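Local coordinates for MPN domain-containing protein (Archaeoglobus fulgidus, PDB 1OI0), which binds zinc through a JAB1/MPN domain and is probably a metallopeptidase of the kind linked to removing ubiquitin from proteins, at residues 108-111 and 112-116. Sequence-based numbering, arbitrary orientation.
Sequences CYNR and KGEEV
A beta hairpin closed by a type I turn from Asn110 to Gly113 joins strand 106-110 to the short outermost strand 115-116, and Asn110 makes four of the five hydrogen bonds across it, two through its backbone and two through OD1. Its main chain is used twice: Gly113 N donates to Asn110 O at 3.0 Å, the bond that closes the turn, and Asn110 N donates to Glu114 O at 2.9 Å. A chi1 of 52° swings the amide back toward the turn, putting OD1 within range of two backbone N-H groups. There it accepts from Lys112 N at 2.8 Å and Glu114 N at 2.9 Å, the two donors arriving from opposite faces of the amide plane; the bond from Lys112 is the more bent. The backbone pattern is that of a 3:5 hairpin, a type I turn with a G1 beta bulge, and Gly113 is the bulge glycine, its left-handed backbone (phi 87°, psi 11°) well suited to that residue. The OD1 bond to the N-H two residues ahead adds an Asx turn. ND2 lies against Glu114 CB, and the Glu114 carboxylate, nearly perpendicular to the amide, forms a salt bridge, Glu114 OE2 to Lys112 NZ 3.4 Å. The second strand is short and weakly paired: Val116 N donates to Cys108 O at 2.9 Å, and a water bridges Cys108 N and Val116 O. On one face, Cys108 SG touches Val116 CG2 at 4.0 Å; on the other, Tyr109 CE2 meets Glu115 CB. The tyrosine hydroxyl bonds to Cys77 O, and the side chains of the zinc ligands His70 and Asp83 lie about 7 Å from that of Tyr109.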
loop_
_atom_site.group_PDB
_atom_site.type_symbol
_atom_site.label_atom_id
_atom_site.label_comp_id
_atom_site.label_asym_id
_atom_site.label_seq_id
_atom_site.Cartn_x
_atom_site.Cartn_y
_atom_site.Cartn_z
ATOM N N CYS A 108 -2.781 5.841 3.405
ATOM C CA CYS A 108 -3.678 5.121 2.511
ATOM C C CYS A 108 -4.633 6.096 1.830
ATOM O O CYS A 108 -5.047 7.095 2.423
ATOM C CB CYS A 108 -4.479 4.069 3.290
ATOM S SG CYS A 108 -5.410 2.906 2.258
ATOM N N TYR A 109 -4.971 5.796 0.581
ATOM C CA TYR A 109 -5.869 6.630 -0.212
ATOM C C TYR A 109 -6.926 5.773 -0.897
ATOM O O TYR A 109 -6.748 4.567 -1.060
ATOM C CB TYR A 109 -5.074 7.397 -1.280
ATOM C CG TYR A 109 -3.911 8.186 -0.727
ATOM C CD1 TYR A 109 -2.660 7.591 -0.538
ATOM C CD2 TYR A 109 -4.074 9.515 -0.337
ATOM C CE1 TYR A 109 -1.609 8.301 0.029
ATOM C CE2 TYR A 109 -3.033 10.231 0.235
ATOM C CZ TYR A 109 -1.800 9.617 0.415
ATOM O OH TYR A 109 -0.767 10.321 0.985
ATOM N N ASN A 110 -8.035 6.396 -1.290
ATOM C CA ASN A 110 -9.092 5.667 -1.978
ATOM C C ASN A 110 -8.846 5.711 -3.486
ATOM O O ASN A 110 -7.831 6.245 -3.939
ATOM C CB ASN A 110 -10.473 6.254 -1.646
ATOM C CG ASN A 110 -10.545 7.750 -1.873
ATOM O OD1 ASN A 110 -9.960 8.276 -2.814
ATOM N ND2 ASN A 110 -11.286 8.444 -1.013
ATOM N N ARG A 111 -9.771 5.151 -4.260
ATOM C CA ARG A 111 -9.628 5.111 -5.712
ATOM C C ARG A 111 -9.556 6.502 -6.336
ATOM O O ARG A 111 -9.171 6.647 -7.499
ATOM C CB ARG A 111 -10.790 4.316 -6.325
ATOM C CG ARG A 111 -10.721 4.136 -7.835
ATOM C CD ARG A 111 -11.840 3.229 -8.324
ATOM N NE ARG A 111 -11.912 3.169 -9.782
ATOM C CZ ARG A 111 -12.280 4.186 -10.558
ATOM N NH1 ARG A 111 -12.615 5.349 -10.018
ATOM N NH2 ARG A 111 -12.314 4.039 -11.874
ATOM N N LYS A 112 -9.906 7.523 -5.558
ATOM C CA LYS A 112 -9.895 8.899 -6.047
ATOM C C LYS A 112 -8.729 9.748 -5.540
ATOM O O LYS A 112 -8.649 10.942 -5.837
ATOM C CB LYS A 112 -11.225 9.578 -5.702
ATOM C CG LYS A 112 -12.429 8.925 -6.370
ATOM C CD LYS A 112 -13.734 9.605 -5.981
ATOM C CE LYS A 112 -14.019 9.456 -4.495
ATOM N NZ LYS A 112 -15.303 10.107 -4.111
ATOM N N GLY A 113 -7.832 9.140 -4.771
ATOM C CA GLY A 113 -6.682 9.873 -4.264
ATOM C C GLY A 113 -6.887 10.622 -2.960
ATOM O O GLY A 113 -6.045 11.426 -2.556
ATOM N N GLU A 114 -8.009 10.367 -2.295
ATOM C CA GLU A 114 -8.307 11.017 -1.025
ATOM C C GLU A 114 -7.787 10.139 0.109
ATOM O O GLU A 114 -7.957 8.920 0.078
ATOM C CB GLU A 114 -9.817 11.209 -0.885
ATOM C CG GLU A 114 -10.438 12.064 -1.975
ATOM C CD GLU A 114 -11.952 12.005 -1.965
ATOM O OE1 GLU A 114 -12.549 12.230 -0.890
ATOM O OE2 GLU A 114 -12.545 11.736 -3.031
ATOM N N GLU A 115 -7.154 10.748 1.107
ATOM C CA GLU A 115 -6.619 9.983 2.224
ATOM C C GLU A 115 -7.737 9.368 3.055
ATOM O O GLU A 115 -8.693 10.045 3.425
ATOM C CB GLU A 115 -5.755 10.864 3.124
ATOM C CG GLU A 115 -4.951 10.072 4.150
ATOM C CD GLU A 115 -4.068 10.953 5.012
ATOM O OE1 GLU A 115 -3.345 11.802 4.450
ATOM O OE2 GLU A 115 -4.092 10.794 6.250
ATOM N N VAL A 116 -7.607 8.080 3.343
ATOM C CA VAL A 116 -8.603 7.371 4.136
ATOM C C VAL A 116 -7.894 6.584 5.229
ATOM O O VAL A 116 -6.692 6.333 5.146
ATOM C CB VAL A 116 -9.423 6.395 3.268
ATOM C CG1 VAL A 116 -10.181 7.162 2.193
ATOM C CG2 VAL A 116 -8.509 5.360 2.644
HETATM O O HOH W 1 -3.955 7.039 5.756
#